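Local coordinates for pyruvate kinase (PDB 3GG8), which catalyses the last step of glycolysis, passing the phosphate of phosphoenolpyruvate to ADP to give pyruvate and ATP, at residues L126-D131 and N156-A161; G146-S151 and M193-V198; V167-V172 and V177-Q182; H211-F216 and R237-L242; P254-V259 and D266-E271. All coordinates share one frame; numbering follows the deposited sequence. Where two conformers were deposited one is given.

In the fold
Following the chain from its N terminus, interaction 1 opens on strand 125-129 and closes a loop at strand 157-160. Interaction 2 starts within that loop, at 146-151, and ends beyond it, at 193-198, so the two cross. Interaction 3, the hairpin 167-172/177-182, falls wholly within the span of interaction 2. Interactions 1 and 3 lie on one mixed sheet, and interaction 2 joins a loop to its strand 193-194, the neighbour of 157-160. Interactions 4 and 5 follow in series in the eight-stranded barrel: helix to helix, then strand to helix. They meet through the salt bridges of Arg-237 to Glu-267 and Glu-271, while 197-198 and 258-259 touch between sheet and barrel.

Interaction 1. Residues L126-D131 and N156-A161; sequences LKIVTD and NTILIA
No ring, amide or carboxylate enters the meeting of Leu-126 and Ile-128 with Ile-158 and Ile-160, so there are no ring faces or edges to match; a flat group close by is the ring of Tyr-176, met by Lys-127 in a cation-pi contact away from the four residues. What meets here is methyl against methyl. Ile-128 and Ile-160 reach for each other tip to tip, their CD1 atoms 4.2 Å apart. Both place CG1 beside the backbone N and opposite the carbonyl carbon (chi1 -58° in Ile-128), and their nearly extended second torsions carry CD1 well out from the backbone. The same Ile-128 CD1 also lies 4.4 Å from Ile-158 CD1, so one methyl meets two residues of the opposing strand. Leu-126 adds a further touch, CD2 to Ile-160 CD1 at 4.3 Å.

All three separations are at the long end for apolar contact, and no hydrogen bond joins the segments. The backbones stay well apart: the CA atoms of Ile-128 and Ile-158, the nearest pair, are 10.3 Å distant, and the short strand axes pass 11.7 Å from each other at 84°. Such wide, nearly perpendicular strands cannot be sheet neighbours; the geometry is consistent with a strongly curled sheet whose concave side their buried side chains help to line. Strands 176-181 and 165-172 stand between them in its order. Strand 125-129 is bonded to the first through Leu-126 and Ile-128 and lies beside 140-142 on its other flank, while 157-160 runs between 165-172 and 193-194.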
# COMPACT_ATOMS: atom_id res chain seq x y z
N LEU C 126 -54.83 -24.79 4.14
CA LEU C 126 -55.09 -24.23 5.47
C LEU C 126 -55.63 -22.80 5.41
O LEU C 126 -54.94 -21.88 4.94
CB LEU C 126 -53.84 -24.28 6.35
CG LEU C 126 -53.82 -23.59 7.73
CD1 LEU C 126 -54.80 -24.22 8.71
CD2 LEU C 126 -52.40 -23.63 8.29
N LYS C 127 -56.85 -22.62 5.89
CA LYS C 127 -57.43 -21.30 6.03
C LYS C 127 -56.91 -20.68 7.32
O LYS C 127 -56.93 -21.32 8.37
CB LYS C 127 -58.96 -21.39 6.04
CG LYS C 127 -59.69 -20.06 6.03
CD LYS C 127 -61.11 -20.28 5.57
CE LYS C 127 -62.02 -19.13 5.95
NZ LYS C 127 -63.39 -19.36 5.36
N ILE C 128 -56.41 -19.45 7.24
CA ILE C 128 -56.06 -18.71 8.44
C ILE C 128 -56.97 -17.50 8.58
O ILE C 128 -56.92 -16.60 7.76
CB ILE C 128 -54.58 -18.31 8.49
CG1 ILE C 128 -53.69 -19.55 8.39
CG2 ILE C 128 -54.26 -17.50 9.78
CD1 ILE C 128 -52.22 -19.23 8.34
N VAL C 129 -57.78 -17.50 9.63
CA VAL C 129 -58.78 -16.44 9.84
C VAL C 129 -58.33 -15.38 10.85
O VAL C 129 -57.39 -15.60 11.63
CB VAL C 129 -60.18 -17.00 10.26
CG1 VAL C 129 -60.66 -18.10 9.30
CG2 VAL C 129 -60.17 -17.50 11.72
N THR C 130 -59.03 -14.25 10.84
CA THR C 130 -58.74 -13.10 11.68
C THR C 130 -59.58 -13.09 12.99
O THR C 130 -59.25 -12.37 13.93
CB THR C 130 -58.92 -11.79 10.84
OG1 THR C 130 -57.69 -11.47 10.17
CG2 THR C 130 -59.34 -10.61 11.71
N ASP C 131 -60.66 -13.88 13.05
CA ASP C 131 -61.46 -14.03 14.27
C ASP C 131 -60.73 -14.91 15.29
O ASP C 131 -60.68 -16.13 15.14
CB ASP C 131 -62.86 -14.60 13.96
CG ASP C 131 -63.76 -14.73 15.20
OD1 ASP C 131 -64.90 -15.22 15.05
OD2 ASP C 131 -63.35 -14.34 16.30
N ASN C 156 -46.76 -14.92 -1.04
CA ASN C 156 -46.09 -14.73 0.25
C ASN C 156 -45.99 -16.03 1.05
O ASN C 156 -46.85 -16.90 0.96
CB ASN C 156 -46.84 -13.69 1.12
CG ASN C 156 -46.39 -12.26 0.87
OD1 ASN C 156 -47.20 -11.40 0.52
ND2 ASN C 156 -45.10 -12.00 1.05
N THR C 157 -44.96 -16.13 1.87
CA THR C 157 -44.79 -17.27 2.75
C THR C 157 -45.12 -16.89 4.20
O THR C 157 -44.71 -15.82 4.66
CB THR C 157 -43.36 -17.84 2.63
OG1 THR C 157 -43.19 -18.39 1.32
CG2 THR C 157 -43.11 -18.92 3.66
N ILE C 158 -45.87 -17.74 4.89
CA ILE C 158 -46.07 -17.59 6.33
C ILE C 158 -45.49 -18.79 7.08
O ILE C 158 -45.83 -19.94 6.77
CB ILE C 158 -47.57 -17.45 6.73
CG1 ILE C 158 -48.23 -16.25 6.05
CG2 ILE C 158 -47.73 -17.33 8.25
CD1 ILE C 158 -49.75 -16.27 6.20
N LEU C 159 -44.65 -18.50 8.07
CA LEU C 159 -44.06 -19.52 8.95
C LEU C 159 -44.80 -19.63 10.28
O LEU C 159 -45.19 -18.61 10.88
CB LEU C 159 -42.57 -19.24 9.19
CG LEU C 159 -41.53 -20.00 8.37
CD1 LEU C 159 -41.76 -19.84 6.89
CD2 LEU C 159 -40.14 -19.54 8.72
N ILE C 160 -45.00 -20.86 10.74
CA ILE C 160 -45.77 -21.16 11.95
C ILE C 160 -45.00 -22.10 12.87
O ILE C 160 -44.40 -23.07 12.40
CB ILE C 160 -47.14 -21.80 11.59
CG1 ILE C 160 -47.96 -20.84 10.73
CG2 ILE C 160 -47.91 -22.17 12.86
CD1 ILE C 160 -49.08 -21.50 9.95
N ALA C 161 -45.00 -21.80 14.17
CA ALA C 161 -44.35 -22.63 15.20
C ALA C 161 -42.83 -22.76 15.02
O ALA C 161 -42.31 -23.84 14.70
CB ALA C 161 -45.00 -24.02 15.28

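Interaction 2. Residues G146-S151 and M193-V198; sequences GALPQS and MNLPNV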
# COMPACT_ATOMS: atom_id res chain seq x y z
N GLY C 146 -54.67 -8.99 13.31
CA GLY C 146 -55.92 -8.63 12.62
C GLY C 146 -55.76 -8.12 11.20
O GLY C 146 -56.67 -8.26 10.38
N ALA C 147 -54.61 -7.51 10.93
CA ALA C 147 -54.28 -6.97 9.61
C ALA C 147 -53.54 -7.97 8.72
O ALA C 147 -53.03 -7.59 7.68
CB ALA C 147 -53.45 -5.69 9.77
N LEU C 148 -53.48 -9.24 9.10
CA LEU C 148 -52.87 -10.27 8.23
C LEU C 148 -53.32 -10.23 6.75
O LEU C 148 -52.47 -10.23 5.83
CB LEU C 148 -53.04 -11.68 8.82
CG LEU C 148 -52.47 -12.86 8.03
CD1 LEU C 148 -50.93 -12.78 7.94
CD2 LEU C 148 -52.93 -14.19 8.60
N PRO C 149 -54.64 -10.21 6.49
CA PRO C 149 -55.07 -10.30 5.09
C PRO C 149 -54.75 -9.05 4.27
O PRO C 149 -54.76 -9.09 3.03
CB PRO C 149 -56.60 -10.48 5.19
CG PRO C 149 -56.87 -10.81 6.63
CD PRO C 149 -55.79 -10.12 7.41
N GLN C 150 -54.44 -7.95 4.97
CA GLN C 150 -54.04 -6.69 4.35
C GLN C 150 -52.52 -6.46 4.43
O GLN C 150 -52.04 -5.35 4.18
CB GLN C 150 -54.80 -5.53 5.02
CG GLN C 150 -56.32 -5.48 4.71
CD GLN C 150 -57.15 -6.39 5.61
OE1 GLN C 150 -56.97 -6.41 6.83
NE2 GLN C 150 -58.08 -7.14 5.01
N SER C 151 -51.77 -7.50 4.78
CA SER C 151 -50.32 -7.39 4.89
C SER C 151 -49.67 -8.39 3.94
O SER C 151 -48.66 -8.11 3.29
CB SER C 151 -49.88 -7.69 6.33
OG SER C 151 -50.55 -6.84 7.26
N MET C 193 -45.81 -16.92 14.88
CA MET C 193 -45.90 -16.82 13.43
C MET C 193 -44.91 -15.78 12.91
O MET C 193 -44.63 -14.77 13.56
CB MET C 193 -47.33 -16.48 13.00
CG MET C 193 -48.34 -17.57 13.36
SD MET C 193 -50.06 -17.18 12.97
CE MET C 193 -50.00 -17.01 11.18
N ASN C 194 -44.37 -16.07 11.73
CA ASN C 194 -43.50 -15.14 11.05
C ASN C 194 -44.02 -14.82 9.66
O ASN C 194 -44.62 -15.68 8.99
CB ASN C 194 -42.08 -15.69 10.99
CG ASN C 194 -41.45 -15.81 12.37
OD1 ASN C 194 -41.74 -16.76 13.10
ND2 ASN C 194 -40.62 -14.85 12.74
N LEU C 195 -43.79 -13.58 9.25
CA LEU C 195 -44.24 -13.09 7.95
C LEU C 195 -43.06 -12.62 7.08
O LEU C 195 -42.88 -11.42 6.91
CB LEU C 195 -45.21 -11.93 8.18
CG LEU C 195 -46.72 -12.13 8.22
CD1 LEU C 195 -47.21 -13.50 8.74
CD2 LEU C 195 -47.39 -10.96 8.96
N PRO C 196 -42.26 -13.56 6.54
CA PRO C 196 -41.08 -13.23 5.72
C PRO C 196 -41.36 -12.17 4.64
O PRO C 196 -42.32 -12.31 3.89
CB PRO C 196 -40.74 -14.58 5.06
CG PRO C 196 -41.23 -15.60 6.01
CD PRO C 196 -42.44 -15.02 6.69
N ASN C 197 -40.54 -11.12 4.59
CA ASN C 197 -40.65 -10.07 3.55
C ASN C 197 -41.94 -9.22 3.67
O ASN C 197 -42.35 -8.57 2.70
CB ASN C 197 -40.55 -10.71 2.15
CG ASN C 197 -39.78 -9.86 1.15
OD1 ASN C 197 -39.05 -8.93 1.51
ND2 ASN C 197 -39.94 -10.20 -0.12
N VAL C 198 -42.57 -9.24 4.85
CA VAL C 198 -43.79 -8.44 5.10
C VAL C 198 -43.65 -7.61 6.38
O VAL C 198 -43.33 -8.14 7.45
CB VAL C 198 -45.06 -9.35 5.18
CG1 VAL C 198 -46.28 -8.55 5.62
CG2 VAL C 198 -45.34 -10.01 3.86
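Ser-151 and Val-198 bring the two backbones nearest, with CA atoms 6.6 Å apart, and both segments are bent there. Residues 195-198 form a type II beta turn, closed by Val-198 N to Leu-195 O at 3.0 Å and allowed by the positive phi of Asn-197 (68°). The 146-151 loop folds back on itself too: Ser-151 N bonds to Leu-148 O, and Ser-151 OG donates to Ala-147 O at 2.6 Å. That hydroxyl sits above the carbonyl plane, 51° out of it, and has a second partner in Tyr-145 OH.

Two separate side-chain touches follow. Leu-148 holds CG opposite its own N (chi1 180°), which swings CD1 out to the other segment. Leu-148 CD1 meets both branches of Leu-195, CD1 at 3.9 Å and CD2 at 4.1 Å, and the two chains cross obliquely. These segments belong to the small beta-rich domain that in pyruvate kinases is inserted after the third barrel strand; 193-194 pairs with 157-160 in its sheet, and 195-198 leads away towards the barrel. Both leucines also rest on Ile-158 of the neighbouring strand.

At the last residue of the turn, Val-198 packs against Ser-151, the end of the 146-151 segment. Val-198 CG1 reaches Ser-151 O at 3.4 Å and Ser-151 CB at 3.8 Å, while CG2 stays farther from the same carbonyl. Beyond the pair, Ser-151 packs against Gln-201 and Val-198 against Asn-156.

Interaction 3. Residues V167-V172 and V177-Q182; sequences VKVVEV and VITQAQ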
# COMPACT_ATOMS: atom_id res chain seq x y z
N VAL C 167 -46.39 -22.29 5.07
CA VAL C 167 -47.49 -22.20 4.12
C VAL C 167 -47.25 -21.08 3.10
O VAL C 167 -46.69 -20.02 3.44
CB VAL C 167 -48.89 -22.06 4.82
CG1 VAL C 167 -49.17 -23.25 5.74
CG2 VAL C 167 -48.99 -20.74 5.59
N LYS C 168 -47.64 -21.32 1.85
CA LYS C 168 -47.63 -20.29 0.81
C LYS C 168 -49.05 -19.72 0.69
O LYS C 168 -50.02 -20.49 0.64
CB LYS C 168 -47.18 -20.86 -0.55
CG LYS C 168 -46.56 -19.83 -1.51
CD LYS C 168 -46.94 -20.09 -2.98
CE LYS C 168 -45.97 -21.05 -3.71
NZ LYS C 168 -44.63 -20.43 -4.02
N VAL C 169 -49.16 -18.39 0.67
CA VAL C 169 -50.47 -17.73 0.52
C VAL C 169 -51.02 -17.88 -0.91
O VAL C 169 -50.35 -17.56 -1.88
CB VAL C 169 -50.42 -16.21 0.92
CG1 VAL C 169 -51.77 -15.55 0.71
CG2 VAL C 169 -49.97 -16.03 2.37
N VAL C 170 -52.25 -18.37 -1.01
CA VAL C 170 -52.89 -18.64 -2.29
C VAL C 170 -53.95 -17.57 -2.62
O VAL C 170 -54.10 -17.17 -3.77
CB VAL C 170 -53.47 -20.10 -2.32
CG1 VAL C 170 -54.51 -20.27 -3.41
CG2 VAL C 170 -52.34 -21.11 -2.51
N GLU C 171 -54.65 -17.10 -1.59
CA GLU C 171 -55.74 -16.14 -1.75
C GLU C 171 -55.90 -15.34 -0.47
O GLU C 171 -55.61 -15.83 0.62
CB GLU C 171 -57.04 -16.88 -2.06
CG GLU C 171 -58.31 -16.11 -1.67
CD GLU C 171 -59.60 -16.79 -2.12
OE1 GLU C 171 -60.68 -16.38 -1.62
OE2 GLU C 171 -59.54 -17.73 -2.95
N VAL C 172 -56.36 -14.09 -0.61
CA VAL C 172 -56.64 -13.22 0.53
C VAL C 172 -58.09 -12.75 0.50
O VAL C 172 -58.61 -12.42 -0.56
CB VAL C 172 -55.68 -11.98 0.62
CG1 VAL C 172 -54.23 -12.43 0.73
CG2 VAL C 172 -55.86 -11.02 -0.57
N VAL C 177 -57.22 -15.68 5.04
CA VAL C 177 -56.23 -15.97 4.01
C VAL C 177 -56.31 -17.48 3.79
O VAL C 177 -56.44 -18.26 4.74
CB VAL C 177 -54.82 -15.50 4.49
CG1 VAL C 177 -53.69 -16.20 3.75
CG2 VAL C 177 -54.68 -13.98 4.36
N ILE C 178 -56.29 -17.89 2.52
CA ILE C 178 -56.18 -19.30 2.15
C ILE C 178 -54.71 -19.59 1.92
O ILE C 178 -54.01 -18.85 1.22
CB ILE C 178 -57.01 -19.67 0.86
CG1 ILE C 178 -58.44 -19.10 0.90
CG2 ILE C 178 -57.05 -21.19 0.63
CD1 ILE C 178 -59.30 -19.59 2.08
N THR C 179 -54.23 -20.65 2.52
CA THR C 179 -52.82 -20.98 2.37
C THR C 179 -52.67 -22.44 1.96
O THR C 179 -53.63 -23.20 1.96
CB THR C 179 -52.00 -20.69 3.65
OG1 THR C 179 -52.31 -21.65 4.66
CG2 THR C 179 -52.27 -19.29 4.18
N GLN C 180 -51.44 -22.81 1.61
CA GLN C 180 -51.16 -24.17 1.21
C GLN C 180 -49.87 -24.64 1.88
O GLN C 180 -48.82 -24.00 1.74
CB GLN C 180 -51.04 -24.21 -0.30
CG GLN C 180 -51.22 -25.56 -0.92
CD GLN C 180 -50.67 -25.56 -2.33
OE1 GLN C 180 -51.43 -25.57 -3.30
NE2 GLN C 180 -49.35 -25.52 -2.44
N ALA C 181 -49.94 -25.75 2.61
CA ALA C 181 -48.79 -26.27 3.34
C ALA C 181 -47.64 -26.66 2.41
O ALA C 181 -47.84 -27.38 1.44
CB ALA C 181 -49.20 -27.45 4.21
N GLN C 182 -46.43 -26.16 2.69
CA GLN C 182 -45.26 -26.45 1.86
C GLN C 182 -44.57 -27.74 2.32
O GLN C 182 -43.84 -28.38 1.55
CB GLN C 182 -44.27 -25.27 1.81
CG GLN C 182 -44.79 -24.01 1.11
CD GLN C 182 -45.37 -24.29 -0.28
OE1 GLN C 182 -44.65 -24.58 -1.24
NE2 GLN C 182 -46.70 -24.21 -0.39
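Val-167 and Thr-179 pack closely on the buried face of this antiparallel hairpin: Thr-179 OG1 lies 3.4 Å from Val-167 CB, held there by chi1 72°, which sets the hydroxyl between N and the carbonyl carbon. That hydroxyl is satisfied by Leu-126 O of the next strand. On the same face, Val-169 and Val-177 cross at about a right angle, CG1 to CG1 at 3.7 Å, and Val-172 runs alongside Val-177.

The other face is looser and more open to solvent. Glu-171 lies beside Ile-178, CG to CG1 at 3.9 Å, its chain extended and its carboxylate bonded to Tyr-176 OH. Val-170 CG2 rests on Gln-180 CB, and the bent chain of Lys-168 carries its amine off from the partner strand.

A classic beta bulge divides the pairing. Val-170 N bonds to Ile-178 O at 2.9 Å with an N-H...O angle of 169°, while Glu-171 N reaches the same oxygen only weakly, at 3.4 Å. Gln-180 O likewise serves two donors, Lys-168 N and Gln-182 NE2, from opposite faces of its plane. Because main-chain hydrogen bonds join the strands, the bulge can shift the register by one residue while the paired valines and Thr-179 keep to the buried face.

Interaction 4. Residues H211-F216 and R237-L242; sequences HDILNF and RYIRGL
Ile-213 supplies the main bump: its CD1 projects between two side chains on the facing helix, Ile-239 CG2 at 4.3 Å and Leu-242 CD2 at 4.5 Å. Those residues stand three positions apart, close to one turn, so the methyl sits over the notch between them. The nearly extended Ile-213 chain (chi2 160°) brings CD1 out to this depth. Neither approach is tight, and the short helix axes are correspondingly wide, 11.1 Å at their closest.

A second bump lies nearer the open side. Leu-214 starts out along the flank of its helix, but its end turns across, with CG opposite the carbonyl carbon (chi1 -61°). Leu-214 CD2 then comes to 3.3 Å from Leu-242 O and 4.4 Å from Leu-242 CG, covering the carbonyl as well as the side chain. Leu-242 therefore receives a methyl from each of two consecutive residues, and its CA is only 7.7 Å from that of Leu-214. No hydrogen bond crosses the interface, so the match between these segments rests on apolar packing.

Beneath them, Ile-213 touches Ile-225 and Ile-239 touches Ala-227, both on strand 224-227, and Ile-205 fills in beside the two isoleucines. With axes running the same way at 25°, helices 207-217 and 233-243 flank that strand in sequence and pack side by side outside the parallel barrel, as neighbouring helices do in an alpha/beta (TIM) barrel.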
# COMPACT_ATOMS: atom_id res chain seq x y z
N HIS C 211 -44.49 0.97 29.51
CA HIS C 211 -44.54 0.82 30.97
C HIS C 211 -43.23 0.20 31.52
O HIS C 211 -42.67 0.67 32.53
CB HIS C 211 -45.76 -0.03 31.34
CG HIS C 211 -45.87 -0.36 32.81
ND1 HIS C 211 -46.06 0.60 33.78
CD2 HIS C 211 -45.86 -1.55 33.45
CE1 HIS C 211 -46.13 0.02 34.96
NE2 HIS C 211 -46.03 -1.29 34.79
N ASP C 212 -42.74 -0.82 30.83
CA ASP C 212 -41.48 -1.45 31.20
C ASP C 212 -40.29 -0.51 31.08
O ASP C 212 -39.40 -0.53 31.92
CB ASP C 212 -41.27 -2.70 30.35
CG ASP C 212 -42.34 -3.75 30.58
OD1 ASP C 212 -42.99 -3.74 31.64
OD2 ASP C 212 -42.52 -4.61 29.69
N ILE C 213 -40.25 0.31 30.04
CA ILE C 213 -39.15 1.27 29.87
C ILE C 213 -39.18 2.39 30.93
O ILE C 213 -38.15 2.69 31.55
CB ILE C 213 -39.14 1.87 28.45
CG1 ILE C 213 -38.66 0.81 27.44
CG2 ILE C 213 -38.27 3.15 28.38
CD1 ILE C 213 -39.06 1.11 25.98
N LEU C 214 -40.35 2.98 31.13
CA LEU C 214 -40.48 4.15 31.99
C LEU C 214 -40.56 3.79 33.47
O LEU C 214 -39.93 4.45 34.29
CB LEU C 214 -41.70 4.99 31.59
CG LEU C 214 -41.83 5.63 30.20
CD1 LEU C 214 -43.21 6.32 30.07
CD2 LEU C 214 -40.71 6.64 29.91
N ASN C 215 -41.35 2.77 33.80
CA ASN C 215 -41.61 2.44 35.19
C ASN C 215 -40.75 1.33 35.78
O ASN C 215 -40.79 1.09 36.99
CB ASN C 215 -43.11 2.25 35.42
CG ASN C 215 -43.91 3.49 35.04
OD1 ASN C 215 -44.90 3.42 34.32
ND2 ASN C 215 -43.44 4.63 35.50
N PHE C 216 -39.93 0.69 34.94
CA PHE C 216 -38.91 -0.19 35.44
C PHE C 216 -37.52 0.28 34.98
O PHE C 216 -36.69 0.65 35.83
CB PHE C 216 -39.16 -1.64 35.03
CG PHE C 216 -38.28 -2.63 35.75
CD1 PHE C 216 -38.77 -3.33 36.87
CD2 PHE C 216 -36.97 -2.86 35.34
CE1 PHE C 216 -37.96 -4.24 37.55
CE2 PHE C 216 -36.14 -3.76 36.01
CZ PHE C 216 -36.64 -4.46 37.12
N ARG C 237 -36.15 6.74 17.42
CA ARG C 237 -36.47 8.13 17.79
C ARG C 237 -37.59 8.18 18.83
O ARG C 237 -37.60 9.04 19.73
CB ARG C 237 -36.86 8.97 16.55
CG ARG C 237 -35.68 9.23 15.60
CD ARG C 237 -36.00 10.22 14.48
NE ARG C 237 -36.57 9.57 13.31
CZ ARG C 237 -35.88 8.97 12.34
NH1 ARG C 237 -34.55 8.92 12.37
NH2 ARG C 237 -36.51 8.41 11.32
N TYR C 238 -38.53 7.25 18.70
CA TYR C 238 -39.66 7.15 19.60
C TYR C 238 -39.23 6.78 21.02
O TYR C 238 -39.65 7.43 21.98
CB TYR C 238 -40.72 6.17 19.07
CG TYR C 238 -41.87 6.01 20.02
CD1 TYR C 238 -42.70 7.09 20.33
CD2 TYR C 238 -42.12 4.79 20.64
CE1 TYR C 238 -43.75 6.95 21.23
CE2 TYR C 238 -43.16 4.64 21.54
CZ TYR C 238 -43.96 5.72 21.84
OH TYR C 238 -45.00 5.56 22.73
N ILE C 239 -38.37 5.76 21.14
CA ILE C 239 -37.82 5.39 22.44
C ILE C 239 -36.99 6.53 23.08
O ILE C 239 -37.11 6.79 24.28
CB ILE C 239 -36.99 4.10 22.39
CG1 ILE C 239 -37.83 2.95 21.85
CG2 ILE C 239 -36.46 3.78 23.80
CD1 ILE C 239 -37.06 1.89 21.14
N ARG C 240 -36.16 7.20 22.27
CA ARG C 240 -35.34 8.31 22.77
C ARG C 240 -36.18 9.45 23.35
O ARG C 240 -35.83 10.01 24.39
CB ARG C 240 -34.40 8.83 21.68
CG ARG C 240 -33.45 9.89 22.18
CD ARG C 240 -32.26 10.04 21.26
NE ARG C 240 -31.34 8.91 21.35
CZ ARG C 240 -31.08 8.08 20.35
NH1 ARG C 240 -30.22 7.09 20.52
NH2 ARG C 240 -31.68 8.25 19.17
N GLY C 241 -37.29 9.79 22.69
CA GLY C 241 -38.17 10.83 23.20
C GLY C 241 -38.93 10.37 24.42
O GLY C 241 -39.20 11.15 25.34
N LEU C 242 -39.27 9.08 24.43
CA LEU C 242 -39.90 8.42 25.57
C LEU C 242 -38.99 8.50 26.79
O LEU C 242 -39.45 8.88 27.87
CB LEU C 242 -40.15 6.96 25.23
CG LEU C 242 -41.40 6.21 25.63
CD1 LEU C 242 -42.65 6.99 25.20
CD2 LEU C 242 -41.35 4.83 24.99

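Interaction 5. Residues P254-V259 and D266-E271; sequences PKIENV and DEILAE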
# COMPACT_ATOMS: atom_id res chain seq x y z
N PRO C 254 -31.35 -1.38 19.25
CA PRO C 254 -32.38 -2.03 18.44
C PRO C 254 -32.01 -3.47 18.08
O PRO C 254 -30.84 -3.76 17.79
CB PRO C 254 -32.43 -1.17 17.17
CG PRO C 254 -31.87 0.13 17.57
CD PRO C 254 -30.83 -0.18 18.58
N LYS C 255 -33.01 -4.35 18.13
CA LYS C 255 -32.86 -5.74 17.71
C LYS C 255 -33.35 -5.88 16.26
O LYS C 255 -34.48 -5.49 15.93
CB LYS C 255 -33.64 -6.67 18.66
CG LYS C 255 -33.00 -6.81 20.05
CD LYS C 255 -33.92 -7.48 21.08
CE LYS C 255 -34.21 -8.91 20.74
NZ LYS C 255 -35.02 -9.49 21.86
N ILE C 256 -32.47 -6.40 15.41
CA ILE C 256 -32.81 -6.55 14.00
C ILE C 256 -33.25 -7.98 13.84
O ILE C 256 -32.46 -8.90 14.08
CB ILE C 256 -31.62 -6.23 13.04
CG1 ILE C 256 -31.00 -4.85 13.34
CG2 ILE C 256 -32.04 -6.36 11.53
CD1 ILE C 256 -31.93 -3.62 13.17
N GLU C 257 -34.53 -8.15 13.48
CA GLU C 257 -35.20 -9.46 13.46
C GLU C 257 -35.97 -9.79 12.18
O GLU C 257 -36.36 -10.95 12.00
CB GLU C 257 -36.16 -9.60 14.64
CG GLU C 257 -35.65 -9.07 15.97
CD GLU C 257 -36.44 -9.59 17.14
OE1 GLU C 257 -36.69 -8.84 18.08
OE2 GLU C 257 -36.82 -10.77 17.11
N ASN C 258 -36.21 -8.81 11.31
CA ASN C 258 -36.86 -9.09 10.03
C ASN C 258 -36.31 -8.26 8.86
O ASN C 258 -35.29 -7.58 8.99
CB ASN C 258 -38.41 -9.04 10.15
CG ASN C 258 -38.97 -7.62 10.28
OD1 ASN C 258 -38.25 -6.68 10.64
ND2 ASN C 258 -40.27 -7.47 10.00
N VAL C 259 -36.98 -8.37 7.71
CA VAL C 259 -36.61 -7.66 6.49
C VAL C 259 -36.68 -6.12 6.62
O VAL C 259 -35.81 -5.43 6.10
CB VAL C 259 -37.41 -8.19 5.25
CG1 VAL C 259 -37.25 -7.29 4.00
CG2 VAL C 259 -36.99 -9.63 4.94
N ASP C 266 -29.37 1.09 7.97
CA ASP C 266 -28.44 2.22 8.07
C ASP C 266 -29.02 3.38 8.88
O ASP C 266 -28.33 3.97 9.72
CB ASP C 266 -28.00 2.68 6.68
CG ASP C 266 -27.08 1.66 6.00
OD1 ASP C 266 -26.18 1.11 6.65
OD2 ASP C 266 -27.25 1.41 4.79
N GLU C 267 -30.29 3.70 8.65
CA GLU C 267 -30.98 4.74 9.40
C GLU C 267 -31.22 4.30 10.86
O GLU C 267 -31.10 5.11 11.79
CB GLU C 267 -32.28 5.13 8.69
CG GLU C 267 -32.93 6.47 9.15
CD GLU C 267 -34.39 6.63 8.67
OE1 GLU C 267 -34.87 5.78 7.88
OE2 GLU C 267 -35.07 7.60 9.09
N ILE C 268 -31.54 3.02 11.06
CA ILE C 268 -31.63 2.45 12.41
C ILE C 268 -30.29 2.58 13.16
O ILE C 268 -30.24 3.11 14.26
CB ILE C 268 -32.10 0.98 12.38
CG1 ILE C 268 -33.55 0.88 11.91
CG2 ILE C 268 -31.92 0.31 13.75
CD1 ILE C 268 -33.95 -0.53 11.45
N LEU C 269 -29.21 2.13 12.54
CA LEU C 269 -27.89 2.24 13.14
C LEU C 269 -27.52 3.68 13.50
O LEU C 269 -26.97 3.93 14.57
CB LEU C 269 -26.83 1.64 12.23
CG LEU C 269 -25.36 1.71 12.64
CD1 LEU C 269 -25.10 1.18 14.04
CD2 LEU C 269 -24.51 0.96 11.60
N ALA C 270 -27.81 4.62 12.59
CA ALA C 270 -27.48 6.03 12.81
C ALA C 270 -28.20 6.58 14.02
O ALA C 270 -27.64 7.41 14.74
CB ALA C 270 -27.80 6.88 11.56
N GLU C 271 -29.44 6.15 14.26
CA GLU C 271 -30.21 6.65 15.40
C GLU C 271 -29.87 5.96 16.72
O GLU C 271 -30.18 6.47 17.80
CB GLU C 271 -31.71 6.53 15.14
CG GLU C 271 -32.29 7.57 14.20
CD GLU C 271 -32.16 8.99 14.72
OE1 GLU C 271 -31.73 9.18 15.88
OE2 GLU C 271 -32.48 9.94 13.96
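Pro-254 begins the contact with its ring carbons: Pro-254 CB and CG both lie 3.8 Å from Ile-268 CG2, so the helix methyl rests on that side of the ring, with the two side chains running in opposite senses alongside one another. Next, Lys-255 turns away from the helix, and its NZ forms a salt bridge with Asp-101.

Ile-256 turns back towards the helix and meets Ile-268 tip to tip. Ile-256 CD1 is 4.0 Å from Ile-268 CG2 and 4.1 Å from Ile-268 CD1, a position reached by a chain bent at its second torsion (chi2 -61°). Alternation along strand 251-256 thus sends Pro-254 and Ile-256 outward to one helical isoleucine and Lys-255 the other way, the pattern of a strand in an alpha/beta barrel whose outer side is covered by helices. No hydrogen bond joins the two segments, and all three of the touching residues are buried.

Past the strand the chain leaves helix 265-271. Asn-258 occupies the N-cap of helix 259-263, its OD1 making a weak bond to Gly-261 N and its ND2 bonding to Gln-231 OE1. Val-259 packs on Leu-25 of a second subunit.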